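Putative gdp-fucose protein o-fucosyltransferase 1 (Caenorhabditis elegans, PDB 3ZY2) belongs to the protein O-fucosyltransferase family of the GT-B clan and binds guanosine-5'-diphosphate. Local coordinates at residues Gly29-Ala34 with Arg39-Pro44; Asp6-Ile11 with Tyr71-Thr76; Gly18-Gln23 with Glu60-Val65; Pro91-Ala96 with Glu165-Ala170. One frame throughout, in Å; residues are numbered along the deposited sequence.

How the contacts relate
Contact 2 spans the widest of the three N-terminal loops: it brings Tyr71-Thr76 back to Asp6-Ile11. Within that loop lies contact 3, which joins the start of helix 20-37 to Glu60-Val65. Contact 1 lies inside both, where the chain leaves that helix and returns along it as strand 40-42. Contact 4 comes later in series and closes the loop between Pro91-Ala96 and Glu165-Ala170. Contacts 1, 2 and 4 all reach the six-stranded parallel sheet. Strand 10-13 joins contact 2 to contact 4, because Tyr10 is backbone-bonded to Pro167 and Leu169. Contact 3 sits at the nucleotide end, with its centre about 25 Å from that of contact 4.

Contact 1. Residues Gly29-Ala34 with Arg39-Pro44; sequences GVLAFA and RTLVLP
Leu41 of strand 40-42 packs its side chain against three residues of helix 20-37. Its CG is anti to the backbone N (chi1 -178°), and the forked end lies against the helix. The two methyls part there. Leu41 CD1 meets Val30 CG1 at 3.9 Å, and Leu41 CD2 meets Leu31 CD2 at 3.7 Å. Both pairs of side chains cross at about a right angle. Leu31 does not start toward the strand, but its end turns in to make the touch. Nearer the turn, Ala34 CB rests on Leu41 CB at 3.8 Å; the small methyl lets the chains come close. The backbone closes the turn as well: Arg39 N donates to Ala34 O over 3.2 Å, with an N-H...O angle of 158°. The end of the Arg39 side chain leads away from the helix, and its guanidinium is held by the carbonyls of Tyr166 and Tyr10. The axes of helix and strand run 148° apart, so the chain nearly reverses. This is the second half of a beta-alpha-beta unit made of strand 10-13, helix 20-37 and strand 40-42. Phe27 of the helix and Ile11 of strand 10-13 also pack on Leu41, while Val68 of helix 65-68 touches Leu31.

Contact 2. Residues Asp6-Ile11 with Tyr71-Thr76; sequences DPNGYI and YTRVVT
A type I beta turn, Asp6 to Gly9, leads into strand 10-13, an inner strand of the parallel sheet, and Arg73 reaches it with a salt bridge. Arg73 NH2 donates to Asp6 OD2 at 2.8 Å, and Arg73 NE donates to the same oxygen at 3.1 Å. The grip is side-on: two nitrogens hold one atom. OD2 lies in the guanidinium plane, but the carboxylate plane is turned 68° from it. NH2 arrives on the syn side of OD2, whereas NE comes from above the carboxylate plane. A bend at chi3 (-58°) lets the Arg73 chain fold back to offer this edge. The other oxygen, Asp6 OD1, accepts from Asn8 N at 2.9 Å in an Asx turn, so the carboxylate is tied to its own turn. Thr40 OG1 also bonds Asp6 OD2, and Asp38 pairs with Arg73 NH1. The hydroxyl of Tyr10 is anchored: Tyr10 OH accepts from Asp6 N at 3.1 Å. Further along, Val75 CG2 touches Tyr10 CE2 at 4.2 Å. The two strands are not sheet neighbours. Strand 40-42 runs between them and pairs with both, and helix 20-37 packs over Ile11 and Thr72.

Contact 3. Residues Gly18-Gln23 with Glu60-Val65; sequences GRFGNQ and EFLFQV. With GDP (guanosine-5'-diphosphate), chain C.
Phe20 faces two ways: its backbone lies at the nucleotide and its ring reaches across to Glu60-Val65. The two nearest CA atoms, those of Phe20 and Leu62, are 11.2 Å apart, so side chains alone make the contact. CG of Phe20 is anti to the backbone N (chi1 -169°), which points the ring at Leu62 and Phe63. Phe20 CE1 meets Leu62 CD1 at 3.7 Å. Phe63 CE2 comes near the plane of the Phe20 ring, at its edge, 4.0 Å from Phe20 CZ. Tyr316 and Phe46 add edge-to-face partners, and Trp193 stacks on Phe63. On the other side, the first turn of helix 20-37 holds the guanosine-5'-diphosphate. Gly21 N donates to GDP O1A at 2.7 Å, and Asn22 N donates to GDP O2A at 3.1 Å. Arg19 lays one face of its guanidinium over GDP O4'. Gln23 NE2 bonds Gly18 O at 2.9 Å and ties the loop to the helix. Backbone N-H groups at a helix start, turned to a phosphate, are a common way of holding an anion, and the helix dipole probably adds to it. Here they belong to the nucleotide site of a GT-B protein.

Contact 4. Residues Pro91-Ala96 with Glu165-Ala170; sequences PEKRKA and EYPVLA
Lys93 lays the middle of its chain on Pro167. Its CD meets Pro167 CG at 3.8 Å, and the two side chains cross at about a right angle. Lys93 CG lies between the backbone N and the carbonyl carbon (chi1 70°), and a bend at chi3 follows, laying CD on the proline ring. At the other end, the methyl of Ala170 rests against the backbone: its CB lies 3.7 Å from Lys95 O. Between these touches the two chains run in nearly the same direction, 30° apart, and two waters bridge them. One donates to Lys93 O at 2.8 Å and to Glu165 O at 3.1 Å. The second donates to Lys95 O and to Val168 O, both at 2.8 Å. Further out, Tyr10 of strand 10-13 bonds the backbone of Pro167 and Leu169, while Ala96 is bonded to Gly135 and Glu137 of the next strand. Val88 of helix 77-88 packs on Pro167. Lys95 NZ is 4.6 Å from Glu165 OE2, too far for a salt bridge. Tyr166 reaches Thr235 of the second subunit. The chemistry implies a join bridged by water, with no direct hydrogen bond between the two segments. The charge of Lys95 is probably balanced mainly by Asp232 of the second subunit.

Contact 1. Residues Gly29-Ala34 with Arg39-Pro44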
# COMPACT_ATOMS: atom_id res chain seq x y z
N GLY A 29 7.70 -15.87 0.24
CA GLY A 29 7.02 -15.33 -0.96
C GLY A 29 7.96 -14.60 -1.89
O GLY A 29 7.87 -14.69 -3.11
N VAL A 30 8.92 -13.88 -1.31
CA VAL A 30 9.88 -13.16 -2.15
C VAL A 30 10.81 -14.11 -2.90
O VAL A 30 11.14 -13.88 -4.07
CB VAL A 30 10.69 -12.09 -1.37
CG1 VAL A 30 11.61 -11.36 -2.34
CG2 VAL A 30 9.78 -11.07 -0.64
N LEU A 31 11.22 -15.19 -2.25
CA LEU A 31 12.03 -16.21 -2.92
C LEU A 31 11.30 -16.73 -4.16
O LEU A 31 11.92 -16.82 -5.23
CB LEU A 31 12.34 -17.34 -1.95
CG LEU A 31 13.51 -17.05 -1.00
CD1 LEU A 31 13.45 -17.95 0.22
CD2 LEU A 31 14.86 -17.23 -1.68
N ALA A 32 10.01 -17.04 -4.01
CA ALA A 32 9.20 -17.54 -5.14
C ALA A 32 9.10 -16.49 -6.25
O ALA A 32 9.22 -16.81 -7.45
CB ALA A 32 7.84 -17.95 -4.65
N PHE A 33 8.89 -15.23 -5.84
CA PHE A 33 8.81 -14.11 -6.77
C PHE A 33 10.09 -13.94 -7.60
O PHE A 33 10.03 -13.79 -8.83
CB PHE A 33 8.48 -12.85 -5.97
CG PHE A 33 8.45 -11.57 -6.79
CD1 PHE A 33 7.40 -11.32 -7.67
CD2 PHE A 33 9.43 -10.59 -6.62
CE1 PHE A 33 7.36 -10.12 -8.40
CE2 PHE A 33 9.38 -9.38 -7.36
CZ PHE A 33 8.34 -9.16 -8.24
N ALA A 34 11.25 -13.99 -6.93
CA ALA A 34 12.55 -13.84 -7.61
C ALA A 34 12.78 -14.96 -8.61
O ALA A 34 13.25 -14.72 -9.72
CB ALA A 34 13.70 -13.78 -6.60
N ARG A 39 15.40 -13.34 -11.71
CA ARG A 39 16.40 -12.39 -11.26
C ARG A 39 17.05 -12.97 -10.01
O ARG A 39 16.39 -13.69 -9.23
CB ARG A 39 15.75 -11.05 -10.90
CG ARG A 39 15.46 -10.18 -12.12
CD ARG A 39 14.84 -8.87 -11.68
NE ARG A 39 14.58 -7.99 -12.83
CZ ARG A 39 15.31 -6.92 -13.15
NH1 ARG A 39 16.33 -6.53 -12.40
NH2 ARG A 39 14.97 -6.19 -14.20
N THR A 40 18.31 -12.65 -9.81
CA THR A 40 19.02 -13.04 -8.59
C THR A 40 18.49 -12.23 -7.41
O THR A 40 18.33 -11.01 -7.51
CB THR A 40 20.53 -12.81 -8.74
OG1 THR A 40 21.03 -13.67 -9.76
CG2 THR A 40 21.26 -13.17 -7.44
N LEU A 41 18.20 -12.93 -6.30
CA LEU A 41 17.73 -12.28 -5.08
C LEU A 41 18.88 -11.92 -4.17
O LEU A 41 19.67 -12.80 -3.79
CB LEU A 41 16.74 -13.16 -4.33
CG LEU A 41 16.16 -12.54 -3.06
CD1 LEU A 41 15.35 -11.28 -3.41
CD2 LEU A 41 15.31 -13.57 -2.30
N VAL A 42 18.97 -10.64 -3.81
CA VAL A 42 19.88 -10.21 -2.76
C VAL A 42 19.27 -10.65 -1.43
O VAL A 42 18.13 -10.31 -1.11
CB VAL A 42 20.11 -8.67 -2.75
CG1 VAL A 42 21.10 -8.27 -1.64
CG2 VAL A 42 20.57 -8.18 -4.16
N LEU A 43 20.03 -11.43 -0.67
CA LEU A 43 19.51 -11.97 0.58
C LEU A 43 19.33 -10.81 1.58
O LEU A 43 20.23 -9.99 1.76
CB LEU A 43 20.43 -13.07 1.11
CG LEU A 43 20.47 -14.33 0.23
CD1 LEU A 43 21.71 -15.17 0.56
CD2 LEU A 43 19.21 -15.16 0.41
N PRO A 44 18.13 -10.70 2.20
CA PRO A 44 17.86 -9.55 3.05
C PRO A 44 18.64 -9.59 4.35
O PRO A 44 18.98 -10.68 4.84
CB PRO A 44 16.37 -9.70 3.36
CG PRO A 44 16.13 -11.18 3.33
CD PRO A 44 17.04 -11.69 2.21

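Contact 2. Residues Asp6-Ile11 with Tyr71-Thr76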
# COMPACT_ATOMS: atom_id res chain seq x y z
N ASP A 6 24.70 -11.20 -12.99
CA ASP A 6 23.50 -11.75 -13.62
C ASP A 6 22.94 -10.79 -14.68
O ASP A 6 22.48 -9.69 -14.36
CB ASP A 6 22.44 -12.07 -12.54
CG ASP A 6 21.22 -12.82 -13.08
OD1 ASP A 6 21.03 -12.92 -14.32
OD2 ASP A 6 20.43 -13.31 -12.24
N PRO A 7 22.98 -11.21 -15.97
CA PRO A 7 22.46 -10.37 -17.05
C PRO A 7 20.99 -10.02 -16.89
O PRO A 7 20.55 -9.00 -17.41
CB PRO A 7 22.65 -11.23 -18.31
CG PRO A 7 23.05 -12.59 -17.86
CD PRO A 7 23.51 -12.51 -16.44
N ASN A 8 20.23 -10.87 -16.19
CA ASN A 8 18.82 -10.60 -15.92
C ASN A 8 18.59 -9.59 -14.80
O ASN A 8 17.50 -9.06 -14.65
CB ASN A 8 18.06 -11.89 -15.56
CG ASN A 8 17.88 -12.82 -16.75
OD1 ASN A 8 17.34 -13.92 -16.60
ND2 ASN A 8 18.33 -12.40 -17.94
N GLY A 9 19.63 -9.33 -14.01
CA GLY A 9 19.51 -8.34 -12.95
C GLY A 9 19.19 -8.92 -11.59
O GLY A 9 19.25 -10.15 -11.38
N TYR A 10 18.84 -8.02 -10.68
CA TYR A 10 18.71 -8.32 -9.24
C TYR A 10 17.41 -7.81 -8.64
O TYR A 10 16.78 -6.88 -9.16
CB TYR A 10 19.88 -7.71 -8.45
CG TYR A 10 21.19 -8.30 -8.88
CD1 TYR A 10 21.87 -7.79 -10.01
CD2 TYR A 10 21.75 -9.38 -8.20
CE1 TYR A 10 23.06 -8.35 -10.43
CE2 TYR A 10 22.94 -9.93 -8.62
CZ TYR A 10 23.59 -9.42 -9.73
OH TYR A 10 24.77 -10.00 -10.11
N ILE A 11 17.03 -8.43 -7.53
CA ILE A 11 15.98 -7.92 -6.66
C ILE A 11 16.57 -7.72 -5.28
O ILE A 11 17.25 -8.62 -4.79
CB ILE A 11 14.79 -8.91 -6.57
CG1 ILE A 11 14.03 -8.99 -7.89
CG2 ILE A 11 13.82 -8.53 -5.44
CD1 ILE A 11 13.25 -10.28 -8.03
N TYR A 71 17.24 -23.46 -4.14
CA TYR A 71 15.93 -23.05 -4.60
C TYR A 71 15.97 -22.06 -5.76
O TYR A 71 15.27 -22.23 -6.76
CB TYR A 71 15.07 -22.50 -3.44
CG TYR A 71 13.73 -22.05 -3.94
CD1 TYR A 71 12.78 -22.98 -4.41
CD2 TYR A 71 13.42 -20.69 -4.03
CE1 TYR A 71 11.57 -22.57 -4.91
CE2 TYR A 71 12.20 -20.27 -4.53
CZ TYR A 71 11.28 -21.21 -4.96
OH TYR A 71 10.07 -20.78 -5.46
N THR A 72 16.79 -21.02 -5.61
CA THR A 72 16.87 -19.97 -6.63
C THR A 72 18.21 -19.26 -6.52
O THR A 72 18.89 -19.38 -5.50
CB THR A 72 15.69 -18.99 -6.49
OG1 THR A 72 15.54 -18.23 -7.69
CG2 THR A 72 15.86 -18.07 -5.25
N ARG A 73 18.61 -18.53 -7.57
CA ARG A 73 19.84 -17.75 -7.52
C ARG A 73 19.79 -16.64 -6.49
O ARG A 73 18.84 -15.86 -6.47
CB ARG A 73 20.16 -17.13 -8.87
CG ARG A 73 20.39 -18.14 -9.95
CD ARG A 73 21.10 -17.52 -11.16
NE ARG A 73 20.38 -16.38 -11.75
CZ ARG A 73 19.23 -16.47 -12.41
NH1 ARG A 73 18.64 -17.65 -12.59
NH2 ARG A 73 18.66 -15.38 -12.89
N VAL A 74 20.83 -16.60 -5.67
CA VAL A 74 20.95 -15.64 -4.59
C VAL A 74 22.37 -15.08 -4.50
O VAL A 74 23.32 -15.72 -4.99
CB VAL A 74 20.60 -16.30 -3.21
CG1 VAL A 74 19.13 -16.72 -3.15
CG2 VAL A 74 21.54 -17.47 -2.91
N VAL A 75 22.49 -13.89 -3.91
CA VAL A 75 23.79 -13.35 -3.47
C VAL A 75 23.63 -12.75 -2.08
O VAL A 75 22.55 -12.24 -1.73
CB VAL A 75 24.36 -12.26 -4.42
CG1 VAL A 75 24.90 -12.89 -5.70
CG2 VAL A 75 23.35 -11.11 -4.66
N THR A 76 24.68 -12.81 -1.27
CA THR A 76 24.64 -12.15 0.03
C THR A 76 24.57 -10.63 -0.13
O THR A 76 24.95 -10.08 -1.17
CB THR A 76 25.87 -12.49 0.89
OG1 THR A 76 27.06 -12.04 0.22
CG2 THR A 76 25.96 -14.00 1.16

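Contact 3. Residues Gly18-Gln23 with Glu60-Val65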
# COMPACT_ATOMS: atom_id res chain seq x y z
N GLY A 18 6.96 -6.08 10.62
CA GLY A 18 6.92 -6.98 11.76
C GLY A 18 8.25 -7.57 12.20
O GLY A 18 9.33 -7.21 11.70
N ARG A 19 8.17 -8.46 13.18
CA ARG A 19 9.34 -9.11 13.74
C ARG A 19 9.69 -10.38 12.97
O ARG A 19 9.21 -10.57 11.85
CB ARG A 19 9.11 -9.35 15.22
CG ARG A 19 9.02 -7.97 15.93
CD ARG A 19 7.90 -8.02 16.94
NE ARG A 19 8.51 -8.29 18.21
CZ ARG A 19 7.89 -8.69 19.32
NH1 ARG A 19 6.58 -8.94 19.34
NH2 ARG A 19 8.63 -8.87 20.40
N PHE A 20 10.58 -11.21 13.51
CA PHE A 20 11.22 -12.27 12.70
C PHE A 20 10.25 -13.22 12.01
O PHE A 20 10.45 -13.55 10.82
CB PHE A 20 12.21 -13.07 13.55
CG PHE A 20 13.08 -13.99 12.76
CD1 PHE A 20 13.95 -13.49 11.79
CD2 PHE A 20 13.09 -15.36 13.02
CE1 PHE A 20 14.79 -14.35 11.07
CE2 PHE A 20 13.91 -16.22 12.34
CZ PHE A 20 14.76 -15.74 11.35
N GLY A 21 9.20 -13.62 12.70
CA GLY A 21 8.24 -14.53 12.07
C GLY A 21 7.57 -13.89 10.87
O GLY A 21 7.38 -14.54 9.85
N ASN A 22 7.21 -12.61 10.97
CA ASN A 22 6.63 -11.90 9.81
C ASN A 22 7.64 -11.76 8.66
O ASN A 22 7.27 -11.91 7.48
CB ASN A 22 6.15 -10.49 10.19
CG ASN A 22 4.94 -10.46 11.15
OD1 ASN A 22 4.44 -9.37 11.45
ND2 ASN A 22 4.48 -11.61 11.64
N GLN A 23 8.90 -11.51 8.99
CA GLN A 23 9.93 -11.27 7.99
C GLN A 23 10.19 -12.55 7.21
O GLN A 23 10.30 -12.52 5.97
CB GLN A 23 11.22 -10.84 8.65
CG GLN A 23 11.10 -9.46 9.30
CD GLN A 23 12.25 -9.18 10.22
OE1 GLN A 23 13.39 -9.59 9.96
NE2 GLN A 23 11.96 -8.47 11.34
N GLU A 60 23.24 -14.73 6.39
CA GLU A 60 24.13 -15.88 6.62
C GLU A 60 24.52 -16.09 8.10
O GLU A 60 25.07 -17.14 8.45
CB GLU A 60 25.39 -15.78 5.75
CG GLU A 60 26.24 -14.56 6.04
CD GLU A 60 25.91 -13.36 5.17
OE1 GLU A 60 24.74 -13.21 4.71
OE2 GLU A 60 26.85 -12.54 4.95
N PHE A 61 24.24 -15.11 8.95
CA PHE A 61 24.40 -15.30 10.39
C PHE A 61 23.37 -16.32 10.87
O PHE A 61 23.64 -17.11 11.78
CB PHE A 61 24.23 -13.97 11.11
CG PHE A 61 24.68 -14.00 12.55
CD1 PHE A 61 26.01 -14.19 12.87
CD2 PHE A 61 23.75 -13.83 13.58
CE1 PHE A 61 26.45 -14.21 14.21
CE2 PHE A 61 24.16 -13.85 14.92
CZ PHE A 61 25.51 -14.04 15.22
N LEU A 62 22.21 -16.34 10.21
CA LEU A 62 21.06 -17.15 10.64
C LEU A 62 20.88 -18.42 9.82
O LEU A 62 20.56 -19.46 10.37
CB LEU A 62 19.77 -16.33 10.58
CG LEU A 62 19.76 -15.07 11.44
CD1 LEU A 62 18.44 -14.39 11.30
CD2 LEU A 62 20.04 -15.42 12.92
N PHE A 63 21.03 -18.32 8.51
CA PHE A 63 20.74 -19.42 7.58
C PHE A 63 21.90 -19.70 6.63
O PHE A 63 22.78 -18.85 6.44
CB PHE A 63 19.51 -19.07 6.75
CG PHE A 63 18.24 -18.93 7.54
CD1 PHE A 63 17.72 -20.00 8.22
CD2 PHE A 63 17.55 -17.72 7.54
CE1 PHE A 63 16.52 -19.89 8.92
CE2 PHE A 63 16.34 -17.60 8.23
CZ PHE A 63 15.83 -18.69 8.92
N GLN A 64 21.88 -20.87 5.99
CA GLN A 64 22.99 -21.28 5.10
C GLN A 64 22.73 -20.85 3.67
O GLN A 64 21.72 -21.20 3.08
CB GLN A 64 23.23 -22.80 5.18
CG GLN A 64 23.69 -23.22 6.55
CD GLN A 64 24.07 -24.67 6.66
OE1 GLN A 64 24.56 -25.28 5.70
NE2 GLN A 64 23.84 -25.24 7.84
N VAL A 65 23.65 -20.05 3.12
CA VAL A 65 23.53 -19.58 1.74
C VAL A 65 23.47 -20.76 0.75
O VAL A 65 22.64 -20.76 -0.16
CB VAL A 65 24.66 -18.60 1.38
CG1 VAL A 65 24.60 -18.24 -0.11
CG2 VAL A 65 24.56 -17.35 2.26
PB GDP C . 4.33 -13.41 16.01
O1B GDP C . 4.58 -14.43 17.06
O2B GDP C . 3.76 -13.60 14.57
O3B GDP C . 4.57 -11.85 16.48
O3A GDP C . 6.00 -13.63 15.68
PA GDP C . 7.09 -12.44 15.09
O1A GDP C . 8.34 -13.65 15.25
O2A GDP C . 6.88 -11.75 13.98
O5' GDP C . 6.80 -11.49 16.59
C5' GDP C . 7.39 -12.35 17.36
C4' GDP C . 8.32 -12.08 18.29
O4' GDP C . 8.40 -11.93 19.65
C3' GDP C . 9.37 -12.89 17.87
O3' GDP C . 10.61 -12.54 16.71
C2' GDP C . 11.00 -12.81 19.33
O2' GDP C . 11.56 -11.61 19.04
C1' GDP C . 9.83 -12.75 20.31
N9 GDP C . 9.49 -13.96 20.53
C8 GDP C . 7.90 -14.77 20.13
N7 GDP C . 8.42 -15.83 20.66
C5 GDP C . 9.55 -16.08 21.18
C6 GDP C . 10.62 -17.22 21.95
O6 GDP C . 10.05 -18.21 22.01
N1 GDP C . 11.52 -16.67 22.15
C2 GDP C . 12.15 -15.60 22.08
N2 GDP C . 13.05 -15.29 22.36
N3 GDP C . 11.58 -14.27 21.46
C4 GDP C . 10.26 -14.66 21.05

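Contact 4. Residues Pro91-Ala96 with Glu165-Ala170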
# COMPACT_ATOMS: atom_id res chain seq x y z
N PRO A 91 24.40 5.22 -7.50
CA PRO A 91 23.37 6.09 -6.91
C PRO A 91 22.33 6.65 -7.89
O PRO A 91 21.14 6.65 -7.56
CB PRO A 91 24.20 7.20 -6.26
CG PRO A 91 25.47 6.50 -5.82
CD PRO A 91 25.66 5.29 -6.72
N GLU A 92 22.77 7.10 -9.07
CA GLU A 92 21.86 7.73 -10.05
C GLU A 92 20.71 6.85 -10.56
O GLU A 92 19.69 7.37 -10.99
CB GLU A 92 22.66 8.34 -11.22
CG GLU A 92 21.88 8.65 -12.52
CD GLU A 92 21.83 7.47 -13.51
OE1 GLU A 92 22.81 6.70 -13.60
OE2 GLU A 92 20.79 7.31 -14.19
N LYS A 93 20.85 5.52 -10.51
CA LYS A 93 19.78 4.69 -11.04
C LYS A 93 19.07 3.90 -9.95
O LYS A 93 18.38 2.91 -10.23
CB LYS A 93 20.25 3.79 -12.19
CG LYS A 93 21.18 2.65 -11.83
CD LYS A 93 21.66 1.87 -13.08
CE LYS A 93 22.43 2.76 -14.06
NZ LYS A 93 23.38 2.02 -14.95
N ARG A 94 19.24 4.37 -8.72
CA ARG A 94 18.59 3.73 -7.57
C ARG A 94 17.15 4.22 -7.43
O ARG A 94 16.87 5.23 -6.76
CB ARG A 94 19.42 3.93 -6.30
CG ARG A 94 20.80 3.28 -6.45
CD ARG A 94 21.67 3.34 -5.23
NE ARG A 94 22.97 2.76 -5.56
CZ ARG A 94 24.04 2.76 -4.76
NH1 ARG A 94 23.99 3.33 -3.56
NH2 ARG A 94 25.16 2.19 -5.18
N LYS A 95 16.26 3.49 -8.09
CA LYS A 95 14.82 3.75 -8.04
C LYS A 95 14.12 2.85 -7.02
O LYS A 95 14.47 1.66 -6.86
CB LYS A 95 14.21 3.59 -9.44
CG LYS A 95 14.74 4.61 -10.49
CD LYS A 95 13.69 4.87 -11.54
CE LYS A 95 13.95 6.14 -12.36
NZ LYS A 95 15.12 5.97 -13.28
N ALA A 96 13.15 3.42 -6.31
CA ALA A 96 12.31 2.65 -5.39
C ALA A 96 11.11 2.12 -6.15
O ALA A 96 10.51 2.83 -6.98
CB ALA A 96 11.86 3.52 -4.25
N GLU A 165 18.01 -1.17 -18.42
CA GLU A 165 17.66 0.07 -17.72
C GLU A 165 17.38 -0.17 -16.23
O GLU A 165 17.64 0.72 -15.41
CB GLU A 165 16.45 0.75 -18.37
CG GLU A 165 16.04 2.10 -17.73
CD GLU A 165 17.13 3.18 -17.78
OE1 GLU A 165 17.91 3.22 -18.76
OE2 GLU A 165 17.21 3.99 -16.82
N TYR A 166 16.87 -1.37 -15.91
CA TYR A 166 16.49 -1.73 -14.53
C TYR A 166 17.27 -2.95 -14.02
O TYR A 166 16.71 -4.05 -13.86
CB TYR A 166 14.99 -1.98 -14.40
CG TYR A 166 14.16 -0.81 -14.86
CD1 TYR A 166 13.96 0.28 -14.02
CD2 TYR A 166 13.58 -0.80 -16.13
CE1 TYR A 166 13.22 1.37 -14.44
CE2 TYR A 166 12.83 0.28 -16.55
CZ TYR A 166 12.64 1.36 -15.70
OH TYR A 166 11.91 2.44 -16.13
N PRO A 167 18.58 -2.77 -13.76
CA PRO A 167 19.41 -3.88 -13.33
C PRO A 167 19.01 -4.38 -11.94
O PRO A 167 19.24 -5.55 -11.62
CB PRO A 167 20.82 -3.28 -13.29
CG PRO A 167 20.63 -1.81 -13.27
CD PRO A 167 19.37 -1.55 -14.01
N VAL A 168 18.43 -3.49 -11.14
CA VAL A 168 18.06 -3.83 -9.76
C VAL A 168 16.64 -3.34 -9.46
O VAL A 168 16.36 -2.15 -9.52
CB VAL A 168 19.04 -3.23 -8.70
CG1 VAL A 168 18.54 -3.57 -7.27
CG2 VAL A 168 20.47 -3.72 -8.92
N LEU A 169 15.74 -4.26 -9.12
CA LEU A 169 14.43 -3.87 -8.63
C LEU A 169 14.55 -3.78 -7.12
O LEU A 169 14.92 -4.77 -6.48
CB LEU A 169 13.36 -4.92 -9.00
CG LEU A 169 12.67 -5.02 -10.37
CD1 LEU A 169 13.38 -4.30 -11.53
CD2 LEU A 169 12.37 -6.45 -10.72
N ALA A 170 14.25 -2.62 -6.55
CA ALA A 170 14.40 -2.40 -5.11
C ALA A 170 13.07 -2.09 -4.46
O ALA A 170 12.42 -1.13 -4.81
CB ALA A 170 15.40 -1.28 -4.85
O HOH W 1 17.24 1.92 -12.57
O HOH W 2 16.29 0.48 -8.60